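Hypothetical protein AQ_328 (Aquifex aeolicus, PDB 1R4V) is of unknown function but folds as a largely alpha-helical, single-chain histone-fold protein and may take part in protein heterodimerization. Local coordinates at residues 40-45 with 141-146; 104-109 with 133-138; 69-74 with 119-124; 62-67 with 77-82. One frame throughout, in Å; residues are numbered along the deposited sequence.

Contact 1: residues 40-45 with 141-146; sequences LDIDLT and MHADVI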
loop_
_atom_site.group_PDB
_atom_site.type_symbol
_atom_site.label_atom_id
_atom_site.label_comp_id
_atom_site.label_asym_id
_atom_site.label_seq_id
_atom_site.Cartn_x
_atom_site.Cartn_y
_atom_site.Cartn_z
ATOM N N LEU A 40 4.045 -14.950 -4.364
ATOM C CA LEU A 40 4.730 -13.964 -5.207
ATOM C C LEU A 40 6.225 -14.200 -5.433
ATOM O O LEU A 40 6.814 -13.462 -6.206
ATOM C CB LEU A 40 4.531 -12.559 -4.616
ATOM C CG LEU A 40 3.090 -12.112 -4.382
ATOM C CD1 LEU A 40 2.964 -10.728 -3.722
ATOM C CD2 LEU A 40 2.338 -12.130 -5.692
ATOM N N ASP A 41 6.825 -15.205 -4.792
ATOM C CA ASP A 41 8.244 -15.558 -4.901
ATOM C C ASP A 41 9.175 -14.451 -4.404
ATOM O O ASP A 41 10.232 -14.213 -4.997
ATOM C CB ASP A 41 8.629 -15.955 -6.340
ATOM C CG ASP A 41 7.919 -17.224 -6.822
ATOM O OD1 ASP A 41 7.349 -17.195 -7.940
ATOM O OD2 ASP A 41 7.873 -18.294 -6.157
ATOM N N ILE A 42 8.779 -13.770 -3.335
ATOM C CA ILE A 42 9.584 -12.716 -2.749
ATOM C C ILE A 42 9.794 -13.076 -1.288
ATOM O O ILE A 42 8.838 -13.216 -0.529
ATOM C CB ILE A 42 8.915 -11.337 -2.829
ATOM C CG1 ILE A 42 8.757 -10.864 -4.277
ATOM C CG2 ILE A 42 9.726 -10.350 -1.986
ATOM C CD1 ILE A 42 7.702 -9.796 -4.457
ATOM N N ASP A 43 11.052 -13.205 -0.908
ATOM C CA ASP A 43 11.437 -13.534 0.441
ATOM C C ASP A 43 11.720 -12.239 1.206
ATOM O O ASP A 43 12.743 -11.596 1.016
ATOM C CB ASP A 43 12.651 -14.459 0.365
ATOM C CG ASP A 43 13.157 -14.920 1.728
ATOM O OD1 ASP A 43 12.548 -14.580 2.770
ATOM O OD2 ASP A 43 14.188 -15.636 1.863
ATOM N N LEU A 44 10.807 -11.855 2.095
ATOM C CA LEU A 44 10.951 -10.674 2.943
ATOM C C LEU A 44 11.534 -11.010 4.317
ATOM O O LEU A 44 11.403 -12.136 4.782
ATOM C CB LEU A 44 9.566 -10.050 3.171
ATOM C CG LEU A 44 8.704 -9.618 1.994
ATOM C CD1 LEU A 44 7.279 -9.272 2.457
ATOM C CD2 LEU A 44 9.363 -8.443 1.299
ATOM N N THR A 45 12.162 -10.021 4.950
ATOM C CA THR A 45 12.595 -10.037 6.343
ATOM C C THR A 45 11.880 -8.909 7.065
ATOM O O THR A 45 11.275 -8.052 6.407
ATOM C CB THR A 45 14.093 -9.777 6.475
ATOM O OG1 THR A 45 14.434 -8.474 5.969
ATOM C CG2 THR A 45 14.899 -10.725 5.603
HETATM N N MSE A 141 1.084 -3.903 -6.164
HETATM C CA MSE A 141 1.915 -3.068 -7.018
HETATM C C MSE A 141 3.395 -3.077 -6.648
HETATM O O MSE A 141 4.250 -3.262 -7.522
HETATM C CB MSE A 141 1.383 -1.655 -7.054
HETATM C CG MSE A 141 2.233 -0.843 -7.967
HETATM SE SE MSE A 141 3.490 0.313 -6.931
HETATM C CE MSE A 141 4.134 1.400 -8.456
ATOM N N HIS A 142 3.704 -2.893 -5.372
ATOM C CA HIS A 142 5.073 -2.997 -4.886
ATOM C C HIS A 142 5.689 -4.370 -5.152
ATOM O O HIS A 142 6.840 -4.430 -5.521
ATOM C CB HIS A 142 5.188 -2.688 -3.397
ATOM C CG HIS A 142 5.178 -1.230 -3.091
ATOM N ND1 HIS A 142 4.036 -0.461 -3.173
ATOM C CD2 HIS A 142 6.167 -0.398 -2.692
ATOM C CE1 HIS A 142 4.323 0.783 -2.831
ATOM N NE2 HIS A 142 5.612 0.846 -2.541
ATOM N N ALA A 143 4.945 -5.452 -4.991
ATOM C CA ALA A 143 5.478 -6.784 -5.312
ATOM C C ALA A 143 5.892 -6.865 -6.792
ATOM O O ALA A 143 6.917 -7.448 -7.121
ATOM C CB ALA A 143 4.449 -7.865 -4.963
ATOM N N ASP A 144 5.092 -6.273 -7.668
ATOM C CA ASP A 144 5.323 -6.248 -9.104
ATOM C C ASP A 144 6.633 -5.501 -9.374
ATOM O O ASP A 144 7.478 -5.969 -10.120
ATOM C CB ASP A 144 4.147 -5.599 -9.840
ATOM C CG ASP A 144 4.280 -5.673 -11.376
ATOM O OD1 ASP A 144 4.602 -6.752 -11.926
ATOM O OD2 ASP A 144 4.064 -4.692 -12.128
ATOM N N VAL A 145 6.815 -4.353 -8.733
ATOM C CA VAL A 145 8.001 -3.541 -8.916
ATOM C C VAL A 145 9.217 -4.271 -8.337
ATOM O O VAL A 145 10.268 -4.255 -8.974
ATOM C CB VAL A 145 7.817 -2.140 -8.298
ATOM C CG1 VAL A 145 9.117 -1.322 -8.423
ATOM C CG2 VAL A 145 6.640 -1.434 -9.008
ATOM N N ILE A 146 9.094 -4.918 -7.176
ATOM C CA ILE A 146 10.235 -5.660 -6.598
ATOM C C ILE A 146 10.774 -6.695 -7.583
ATOM O O ILE A 146 11.975 -6.793 -7.824
ATOM C CB ILE A 146 9.824 -6.351 -5.274
ATOM C CG1 ILE A 146 9.625 -5.301 -4.164
ATOM C CG2 ILE A 146 10.820 -7.421 -4.846
ATOM C CD1 ILE A 146 8.800 -5.772 -3.023
#
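Ala143 CB is a small knob on helix 131-149 that seats across the shallow groove between two methyl groups of the 40-45 loop. Leu40 CD1 is one neighbour, 3.5 Å from Ala143 CB and tighter than an ordinary van der Waals contact. Ile42 CD1 is the second, 3.8 Å from Ala143 CB and roughly at right angles to the first as seen from that atom. The two methyls of the loop, Leu40 CD1 and Ile42 CD1, are themselves 4.9 Å apart.

The fit is reciprocal, because Ile42 CD1 in turn enters the hollow between Ala143 and Ile146, which lie a helical turn apart. The floor of that hollow is backbone: Ile42 CD1 reaches Ala143 O at 3.6 Å. Its far wall is Ile146 CG2, 3.9 Å from Ile42 CD1. The isoleucine reaches this depth because CG1 is anti to the carbonyl carbon (chi1 -65°) and the chain then runs nearly straight on to CD1 (chi2 159°). No hydrogen bond joins the two segments; shape and apolar surface carry the contact, which is buried.

One polar tie lies just outside, where Lys147 NZ bonds to Leu40 O. The loop leaves helical geometry at Asp41, whose phi is positive, and ends at Thr45, the N-cap of helix 46-62. It is thus the link of a helix-loop-helix unit, in keeping with the histone fold. Phe36 of helix 29-40 touches both Ile42 and Ala143, while helices 46-62 and 157-168 both touch His142.

Contact 2: residues 104-109 with 133-138; sequences MGVDEL and NIMGGL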
loop_
_atom_site.group_PDB
_atom_site.type_symbol
_atom_site.label_atom_id
_atom_site.label_comp_id
_atom_site.label_asym_id
_atom_site.label_seq_id
_atom_site.Cartn_x
_atom_site.Cartn_y
_atom_site.Cartn_z
HETATM N N MSE A 104 -3.491 -11.795 3.664
HETATM C CA MSE A 104 -2.057 -11.441 3.703
HETATM C C MSE A 104 -1.727 -10.391 4.756
HETATM O O MSE A 104 -0.650 -9.801 4.744
HETATM C CB MSE A 104 -1.548 -11.034 2.328
HETATM C CG MSE A 104 -2.115 -9.734 1.798
HETATM SE SE MSE A 104 -1.401 -9.134 0.039
HETATM C CE MSE A 104 -2.470 -10.252 -1.147
ATOM N N GLY A 105 -2.646 -10.172 5.685
ATOM C CA GLY A 105 -2.432 -9.339 6.861
ATOM C C GLY A 105 -2.809 -7.879 6.661
ATOM O O GLY A 105 -2.460 -7.052 7.490
ATOM N N VAL A 106 -3.519 -7.554 5.590
ATOM C CA VAL A 106 -3.746 -6.148 5.221
ATOM C C VAL A 106 -4.444 -5.361 6.321
ATOM O O VAL A 106 -4.053 -4.231 6.604
ATOM C CB VAL A 106 -4.448 -6.006 3.854
ATOM C CG1 VAL A 106 -4.739 -4.548 3.532
ATOM C CG2 VAL A 106 -3.578 -6.574 2.741
ATOM N N ASP A 107 -5.428 -5.957 6.990
ATOM C CA ASP A 107 -6.129 -5.271 8.075
ATOM C C ASP A 107 -5.224 -4.945 9.241
ATOM O O ASP A 107 -5.326 -3.858 9.807
ATOM C CB ASP A 107 -7.332 -6.069 8.550
ATOM C CG ASP A 107 -8.406 -6.146 7.493
ATOM O OD1 ASP A 107 -8.944 -7.253 7.258
ATOM O OD2 ASP A 107 -8.750 -5.141 6.836
ATOM N N GLU A 108 -4.323 -5.867 9.582
ATOM C CA GLU A 108 -3.379 -5.627 10.650
ATOM C C GLU A 108 -2.315 -4.643 10.172
ATOM O O GLU A 108 -1.857 -3.798 10.940
ATOM C CB GLU A 108 -2.731 -6.938 11.127
ATOM C CG GLU A 108 -3.721 -8.021 11.546
ATOM C CD GLU A 108 -4.127 -9.001 10.440
ATOM O OE1 GLU A 108 -4.596 -8.575 9.349
ATOM O OE2 GLU A 108 -3.990 -10.229 10.672
ATOM N N LEU A 109 -1.914 -4.742 8.910
ATOM C CA LEU A 109 -0.843 -3.893 8.408
ATOM C C LEU A 109 -1.322 -2.438 8.312
ATOM O O LEU A 109 -0.564 -1.485 8.534
ATOM C CB LEU A 109 -0.364 -4.410 7.057
ATOM C CG LEU A 109 0.304 -5.790 7.076
ATOM C CD1 LEU A 109 0.454 -6.230 5.628
ATOM C CD2 LEU A 109 1.612 -5.733 7.835
ATOM N N ASN A 133 -8.617 -2.135 0.610
ATOM C CA ASN A 133 -8.469 -2.428 -0.810
ATOM C C ASN A 133 -7.373 -1.579 -1.432
ATOM O O ASN A 133 -6.606 -2.072 -2.229
ATOM C CB ASN A 133 -9.788 -2.269 -1.541
ATOM C CG ASN A 133 -10.803 -3.277 -1.041
ATOM O OD1 ASN A 133 -10.459 -4.432 -0.753
ATOM N ND2 ASN A 133 -12.042 -2.831 -0.888
ATOM N N ILE A 134 -7.293 -0.316 -1.052
ATOM C CA ILE A 134 -6.238 0.562 -1.576
ATOM C C ILE A 134 -4.866 0.058 -1.154
ATOM O O ILE A 134 -3.947 -0.023 -1.979
ATOM C CB ILE A 134 -6.476 1.993 -1.107
ATOM C CG1 ILE A 134 -7.773 2.516 -1.736
ATOM C CG2 ILE A 134 -5.294 2.877 -1.482
ATOM C CD1 ILE A 134 -8.254 3.845 -1.187
HETATM N N MSE A 135 -4.721 -0.278 0.124
HETATM C CA MSE A 135 -3.450 -0.752 0.639
HETATM C C MSE A 135 -3.077 -2.091 0.040
HETATM O O MSE A 135 -1.926 -2.319 -0.275
HETATM C CB MSE A 135 -3.447 -0.865 2.158
HETATM C CG MSE A 135 -2.008 -0.580 2.647
HETATM SE SE MSE A 135 -1.887 -1.185 4.425
HETATM C CE MSE A 135 0.096 -1.571 4.633
ATOM N N GLY A 136 -4.047 -2.983 -0.083
ATOM C CA GLY A 136 -3.833 -4.256 -0.745
ATOM C C GLY A 136 -3.363 -4.115 -2.177
ATOM O O GLY A 136 -2.447 -4.816 -2.574
ATOM N N GLY A 137 -3.947 -3.194 -2.934
ATOM C CA GLY A 137 -3.482 -2.827 -4.268
ATOM C C GLY A 137 -2.077 -2.249 -4.301
ATOM O O GLY A 137 -1.277 -2.551 -5.200
ATOM N N LEU A 138 -1.764 -1.397 -3.339
ATOM C CA LEU A 138 -0.425 -0.820 -3.211
ATOM C C LEU A 138 0.601 -1.903 -2.878
ATOM O O LEU A 138 1.723 -1.865 -3.354
ATOM C CB LEU A 138 -0.395 0.296 -2.166
ATOM C CG LEU A 138 -1.059 1.607 -2.583
ATOM C CD1 LEU A 138 -1.211 2.479 -1.361
ATOM C CD2 LEU A 138 -0.295 2.301 -3.732
#
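Val106 lays CG1 against the backbone of helix 131-149 at the place where Gly136 offers no side chain. Val106 CG1 lies 4.0 Å from Gly136 N and 4.1 Å from Met135 CB, and the second methyl, Val106 CG2, rests 4.2 Å from Gly136 CA. Both methyls lie against the Gly136 main chain, CG1 also beside Met135 CB, and the closest CA pair, Val106 with Gly136, is only 6.3 Å apart.

Met135, a selenomethionine, runs past the valine in the opposite direction. Beyond CG its chain is extended (chi2 -164°, chi3 155°), which carries the terminal methyl on to the next turn of helix 106-113: Met135 CE stops 3.8 Å from Leu109 CB, and Met135 SE lies 4.1 Å from Leu109 C. All four touching residues are buried, and with no hydrogen bond between the segments, van der Waals contact carries the interface.

The second shell sets the start of helix 106-113. Gly105 occupies its N-cap with a positive phi (91°), a conformation suited to glycine, and its N bonds to Asp103 OD2. A salt bridge from Asp107 OD2 to Arg132 NE adds a charged tie. The contact thus joins helix 106-113 to the long helix 131-149 within the histone-fold chain. Farther out, Phe97 of helix 88-98 touches Val106, Leu53 and Val56 of helix 46-62 touch Met135, and Phe29 and Leu32 of helix 29-40 meet Leu109.

Contact 3: residues 69-74 with 119-124; sequences QRARWN and VEMNVG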
loop_
_atom_site.group_PDB
_atom_site.type_symbol
_atom_site.label_atom_id
_atom_site.label_comp_id
_atom_site.label_asym_id
_atom_site.label_seq_id
_atom_site.Cartn_x
_atom_site.Cartn_y
_atom_site.Cartn_z
ATOM N N GLN A 69 -9.161 19.751 -3.375
ATOM C CA GLN A 69 -9.701 20.574 -4.440
ATOM C C GLN A 69 -10.828 19.890 -5.173
ATOM O O GLN A 69 -11.851 20.533 -5.437
ATOM C CB GLN A 69 -8.624 20.954 -5.454
ATOM C CG GLN A 69 -9.149 21.778 -6.569
ATOM C CD GLN A 69 -9.583 23.141 -6.129
ATOM O OE1 GLN A 69 -8.767 24.053 -6.166
ATOM N NE2 GLN A 69 -10.862 23.306 -5.775
ATOM N N ARG A 70 -10.643 18.607 -5.511
ATOM C CA ARG A 70 -11.650 17.866 -6.246
ATOM C C ARG A 70 -12.901 17.793 -5.363
ATOM O O ARG A 70 -14.007 17.968 -5.864
ATOM C CB ARG A 70 -11.154 16.480 -6.623
ATOM C CG ARG A 70 -9.968 16.507 -7.558
ATOM C CD ARG A 70 -9.580 15.106 -8.039
ATOM N NE ARG A 70 -8.269 15.154 -8.676
ATOM C CZ ARG A 70 -7.134 14.756 -8.130
ATOM N NH1 ARG A 70 -7.050 14.238 -6.906
ATOM N NH2 ARG A 70 -6.045 14.920 -8.844
ATOM N N ALA A 71 -12.725 17.526 -4.075
ATOM C CA ALA A 71 -13.862 17.441 -3.148
ATOM C C ALA A 71 -14.618 18.771 -3.109
ATOM O O ALA A 71 -15.845 18.785 -3.243
ATOM C CB ALA A 71 -13.427 17.062 -1.780
ATOM N N ARG A 72 -13.894 19.886 -2.985
ATOM C CA ARG A 72 -14.542 21.203 -2.972
ATOM C C ARG A 72 -15.287 21.502 -4.251
ATOM O O ARG A 72 -16.379 22.072 -4.199
ATOM C CB ARG A 72 -13.556 22.331 -2.702
ATOM C CG ARG A 72 -12.990 22.287 -1.305
ATOM C CD ARG A 72 -12.261 23.545 -0.894
ATOM N NE ARG A 72 -11.136 23.873 -1.773
ATOM C CZ ARG A 72 -9.879 23.424 -1.639
ATOM N NH1 ARG A 72 -8.953 23.802 -2.519
ATOM N NH2 ARG A 72 -9.532 22.607 -0.644
ATOM N N TRP A 73 -14.730 21.134 -5.407
ATOM C CA TRP A 73 -15.408 21.394 -6.682
ATOM C C TRP A 73 -16.697 20.608 -6.807
ATOM O O TRP A 73 -17.587 21.005 -7.577
ATOM C CB TRP A 73 -14.551 21.078 -7.907
ATOM C CG TRP A 73 -13.523 22.115 -8.186
ATOM C CD1 TRP A 73 -13.586 23.463 -7.944
ATOM C CD2 TRP A 73 -12.268 21.888 -8.814
ATOM N NE1 TRP A 73 -12.429 24.077 -8.363
ATOM C CE2 TRP A 73 -11.603 23.134 -8.904
ATOM C CE3 TRP A 73 -11.632 20.753 -9.315
ATOM C CZ2 TRP A 73 -10.329 23.269 -9.466
ATOM C CZ3 TRP A 73 -10.367 20.893 -9.885
ATOM C CH2 TRP A 73 -9.740 22.130 -9.953
ATOM N N ASN A 74 -16.770 19.496 -6.072
ATOM C CA ASN A 74 -17.966 18.667 -5.973
ATOM C C ASN A 74 -18.952 19.067 -4.875
ATOM O O ASN A 74 -19.982 18.401 -4.699
ATOM C CB ASN A 74 -17.572 17.187 -5.864
ATOM C CG ASN A 74 -17.192 16.610 -7.224
ATOM O OD1 ASN A 74 -18.073 16.249 -7.998
ATOM N ND2 ASN A 74 -15.893 16.562 -7.536
ATOM N N VAL A 119 -4.074 15.899 4.656
ATOM C CA VAL A 119 -5.169 16.792 4.288
ATOM C C VAL A 119 -5.703 17.332 5.593
ATOM O O VAL A 119 -5.492 16.728 6.650
ATOM C CB VAL A 119 -6.299 16.083 3.511
ATOM C CG1 VAL A 119 -5.802 15.662 2.143
ATOM C CG2 VAL A 119 -6.861 14.880 4.265
ATOM N N GLU A 120 -6.388 18.464 5.519
ATOM C CA GLU A 120 -7.096 19.004 6.688
ATOM C C GLU A 120 -8.554 18.549 6.705
ATOM O O GLU A 120 -9.158 18.388 7.765
ATOM C CB GLU A 120 -6.972 20.533 6.725
ATOM C CG GLU A 120 -5.576 20.988 7.139
ATOM C CD GLU A 120 -5.165 20.438 8.505
ATOM O OE1 GLU A 120 -6.024 20.439 9.423
ATOM O OE2 GLU A 120 -3.998 19.994 8.678
HETATM N N MSE A 121 -9.130 18.303 5.534
HETATM C CA MSE A 121 -10.522 17.882 5.478
HETATM C C MSE A 121 -10.769 16.482 5.999
HETATM O O MSE A 121 -9.904 15.624 5.960
HETATM C CB MSE A 121 -11.042 17.913 4.043
HETATM C CG MSE A 121 -11.127 19.284 3.450
HETATM SE SE MSE A 121 -11.802 19.216 1.577
HETATM C CE MSE A 121 -12.764 17.759 1.716
ATOM N N ASN A 122 -12.006 16.282 6.431
ATOM C CA ASN A 122 -12.571 15.009 6.825
ATOM C C ASN A 122 -12.426 14.003 5.692
ATOM O O ASN A 122 -12.600 14.380 4.539
ATOM C CB ASN A 122 -14.061 15.180 7.114
ATOM C CG ASN A 122 -14.679 13.920 7.693
ATOM O OD1 ASN A 122 -14.045 13.247 8.505
ATOM N ND2 ASN A 122 -15.906 13.590 7.279
ATOM N N VAL A 123 -12.071 12.759 6.005
ATOM C CA VAL A 123 -12.082 11.699 5.012
ATOM C C VAL A 123 -13.408 10.994 5.234
ATOM O O VAL A 123 -13.730 10.588 6.342
ATOM C CB VAL A 123 -10.898 10.725 5.113
ATOM C CG1 VAL A 123 -11.054 9.625 4.064
ATOM C CG2 VAL A 123 -9.587 11.462 4.940
ATOM N N GLY A 124 -14.215 10.853 4.190
ATOM C CA GLY A 124 -15.515 10.226 4.368
ATOM C C GLY A 124 -15.424 8.796 4.861
ATOM O O GLY A 124 -14.489 8.063 4.510
#
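Met121, a selenomethionine, reaches across to Ala71 and Arg72 on helix 67-73. From CB the chain first passes to CG, trans to the carbonyl carbon (chi1 -66°), and runs straight on to the selenium. Met121 SE is the first atom to meet the helix, 4.4 Å from Arg72 CG and 4.3 Å from Ala71 CB. There the chain bends sharply (chi3 28°), turning Met121 CE onto Ala71 CB at 3.6 Å. That one methyl-to-methyl meeting is the closest approach between the two segments; the backbones stay far apart, the nearest CA atoms, of Ala71 and Met121, being 9.3 Å from each other.

Met121 also touches Ile79, on the strand that pairs with 122-123. Two short parallel strands joining loops recall the loop-loop pairing of histone dimers, here made within one chain. Glu68 OE1 accepts bonds from Glu120 N and Met121 N, just before strand 122-123.

At the end of helix 67-73, Arg70 O accepts two donors from Asn74, which arrive from opposite faces of the carbonyl plane. The backbone N lies on one; on the other Asn74 ND2, 2.9 Å from Arg70 O, gives a fairly straight bond (N-H...O 162°).

Contact 4: residues 62-67 with 77-82; sequences KLFYGA and DFIALA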
loop_
_atom_site.group_PDB
_atom_site.type_symbol
_atom_site.label_atom_id
_atom_site.label_comp_id
_atom_site.label_asym_id
_atom_site.label_seq_id
_atom_site.Cartn_x
_atom_site.Cartn_y
_atom_site.Cartn_z
ATOM N N LYS A 62 0.423 10.149 -1.100
ATOM C CA LYS A 62 0.442 10.747 -2.448
ATOM C C LYS A 62 -0.874 10.623 -3.206
ATOM O O LYS A 62 -1.194 11.455 -4.068
ATOM C CB LYS A 62 1.591 10.193 -3.282
ATOM C CG LYS A 62 2.901 10.745 -2.822
ATOM C CD LYS A 62 4.062 10.324 -3.722
ATOM C CE LYS A 62 4.588 11.509 -4.527
ATOM N NZ LYS A 62 5.768 11.164 -5.370
ATOM N N LEU A 63 -1.686 9.636 -2.855
ATOM C CA LEU A 63 -2.998 9.528 -3.460
ATOM C C LEU A 63 -3.928 10.679 -3.091
ATOM O O LEU A 63 -4.922 10.903 -3.779
ATOM C CB LEU A 63 -3.672 8.199 -3.101
ATOM C CG LEU A 63 -2.930 6.938 -3.558
ATOM C CD1 LEU A 63 -3.622 5.693 -3.061
ATOM C CD2 LEU A 63 -2.744 6.886 -5.058
ATOM N N PHE A 64 -3.611 11.403 -2.031
ATOM C CA PHE A 64 -4.389 12.576 -1.623
ATOM C C PHE A 64 -3.992 13.875 -2.349
ATOM O O PHE A 64 -4.581 14.932 -2.122
ATOM C CB PHE A 64 -4.358 12.697 -0.093
ATOM C CG PHE A 64 -5.194 11.660 0.586
ATOM C CD1 PHE A 64 -4.712 10.360 0.765
ATOM C CD2 PHE A 64 -6.486 11.952 1.019
ATOM C CE1 PHE A 64 -5.489 9.384 1.358
ATOM C CE2 PHE A 64 -7.246 10.965 1.608
ATOM C CZ PHE A 64 -6.757 9.695 1.789
ATOM N N TYR A 65 -3.013 13.831 -3.250
ATOM C CA TYR A 65 -2.708 14.973 -4.111
ATOM C C TYR A 65 -3.936 15.375 -4.930
ATOM O O TYR A 65 -4.550 14.554 -5.624
ATOM C CB TYR A 65 -1.560 14.640 -5.084
ATOM C CG TYR A 65 -1.280 15.726 -6.103
ATOM C CD1 TYR A 65 -0.524 16.850 -5.755
ATOM C CD2 TYR A 65 -1.767 15.626 -7.413
ATOM C CE1 TYR A 65 -0.264 17.874 -6.703
ATOM C CE2 TYR A 65 -1.503 16.625 -8.366
ATOM C CZ TYR A 65 -0.770 17.750 -8.008
ATOM O OH TYR A 65 -0.520 18.702 -8.989
ATOM N N GLY A 66 -4.304 16.634 -4.811
ATOM C CA GLY A 66 -5.475 17.180 -5.492
ATOM C C GLY A 66 -6.817 16.846 -4.877
ATOM O O GLY A 66 -7.820 17.400 -5.333
ATOM N N ALA A 67 -6.859 16.017 -3.834
ATOM C CA ALA A 67 -8.124 15.512 -3.317
ATOM C C ALA A 67 -9.031 16.561 -2.659
ATOM O O ALA A 67 -10.240 16.551 -2.867
ATOM C CB ALA A 67 -7.941 14.332 -2.403
ATOM N N ASP A 77 -17.690 18.398 1.753
ATOM C CA ASP A 77 -16.877 18.803 2.878
ATOM C C ASP A 77 -16.060 17.631 3.448
ATOM O O ASP A 77 -15.607 17.679 4.579
ATOM C CB ASP A 77 -17.781 19.437 3.931
ATOM C CG ASP A 77 -17.022 20.358 4.879
ATOM O OD1 ASP A 77 -15.825 20.641 4.614
ATOM O OD2 ASP A 77 -17.539 20.847 5.916
ATOM N N PHE A 78 -15.863 16.581 2.658
ATOM C CA PHE A 78 -15.123 15.385 3.027
ATOM C C PHE A 78 -14.488 14.855 1.736
ATOM O O PHE A 78 -14.948 15.157 0.640
ATOM C CB PHE A 78 -16.014 14.293 3.654
ATOM C CG PHE A 78 -17.075 13.802 2.732
ATOM C CD1 PHE A 78 -16.820 12.747 1.858
ATOM C CD2 PHE A 78 -18.309 14.429 2.692
ATOM C CE1 PHE A 78 -17.771 12.329 0.976
ATOM C CE2 PHE A 78 -19.269 14.002 1.815
ATOM C CZ PHE A 78 -19.006 12.958 0.962
ATOM N N ILE A 79 -13.434 14.066 1.865
ATOM C CA ILE A 79 -12.837 13.418 0.711
ATOM C C ILE A 79 -13.497 12.080 0.450
ATOM O O ILE A 79 -13.615 11.250 1.348
ATOM C CB ILE A 79 -11.347 13.225 0.971
ATOM C CG1 ILE A 79 -10.705 14.614 1.141
ATOM C CG2 ILE A 79 -10.705 12.458 -0.210
ATOM C CD1 ILE A 79 -9.461 14.546 1.912
ATOM N N ALA A 80 -13.920 11.878 -0.791
ATOM C CA ALA A 80 -14.482 10.638 -1.296
ATOM C C ALA A 80 -13.443 9.920 -2.151
ATOM O O ALA A 80 -12.447 10.502 -2.589
ATOM C CB ALA A 80 -15.687 10.908 -2.153
ATOM N N LEU A 81 -13.707 8.646 -2.415
ATOM C CA LEU A 81 -12.850 7.836 -3.282
ATOM C C LEU A 81 -12.635 8.491 -4.650
ATOM O O LEU A 81 -11.499 8.484 -5.146
ATOM C CB LEU A 81 -13.427 6.427 -3.461
ATOM C CG LEU A 81 -12.639 5.447 -4.336
ATOM C CD1 LEU A 81 -11.297 5.197 -3.707
ATOM C CD2 LEU A 81 -13.379 4.125 -4.506
ATOM N N ALA A 82 -13.714 9.044 -5.219
ATOM C CA ALA A 82 -13.702 9.740 -6.524
ATOM C C ALA A 82 -12.748 10.925 -6.577
ATOM O O ALA A 82 -12.366 11.352 -7.670
ATOM C CB ALA A 82 -15.078 10.258 -6.843
#
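Phe64 O accepts a bond from Ala67 N at 3.0 Å, and the side chains of both residues close on Ile79. The bond follows a type I beta turn from Lys62 to Tyr65, in which Tyr65 N gives to Lys62 O at 3.1 Å. Together they fold the short link between helices 46-62 and 67-73, in a chain whose overall architecture is a histone fold. Gly66 completes the link with a positive phi (78°) at the N-cap of helix 67-73.

This compact bend brings Phe64 and Ala67 round to the same partner. Ile79 uses two of its branches. The CG2 methyl, trans to the residue's own backbone N, goes to the alanine, with Ile79 CG2 and Ala67 CB 4.0 Å apart. CG1 leaves beside that same N (chi1 -62°) and carries CD1 to the phenylalanine. There the methyl approaches the rim of the ring, near its plane rather than over a face: Ile79 CD1 is 4.0 Å from Phe64 CD2. No hydrogen bond crosses between the segments, and all three touching residues are buried.

Other parts of the fold complete the surroundings. Ile79 exchanges backbone bonds with Asn122 and Gly124, pairing strand 78-79 with strand 122-123, and its side chain also meets Val119 and Leu127. Pro117, Val123 and Tyr131 touch the Phe64 ring. The ring also reaches the branch that serves the alanine, since Phe64 CE2 lies 4.2 Å from Ile79 CG2.

From the N terminus, residues 40-45 open contact 1, which closes only at 141-146 and so encloses the other three. Inside it, 62-67 opens contact 4 and 69-74 opens contact 3 before 77-82 closes contact 4, so these two cross. Residues 104-109 then open contact 2; 119-124 closes contact 3 and 133-138 closes contact 2, a second crossing. Contacts 4 and 2 stand in series yet touch, Ile134 CG2 lying 3.6 Å from Leu63 CD1. Contacts 3 and 4, centres about 6 Å apart, share the two-stranded sheet. Helix 131-149 serves contacts 1 and 2, whose centres are about 14 Å apart, while contacts 1 and 3 flank the chain's centre.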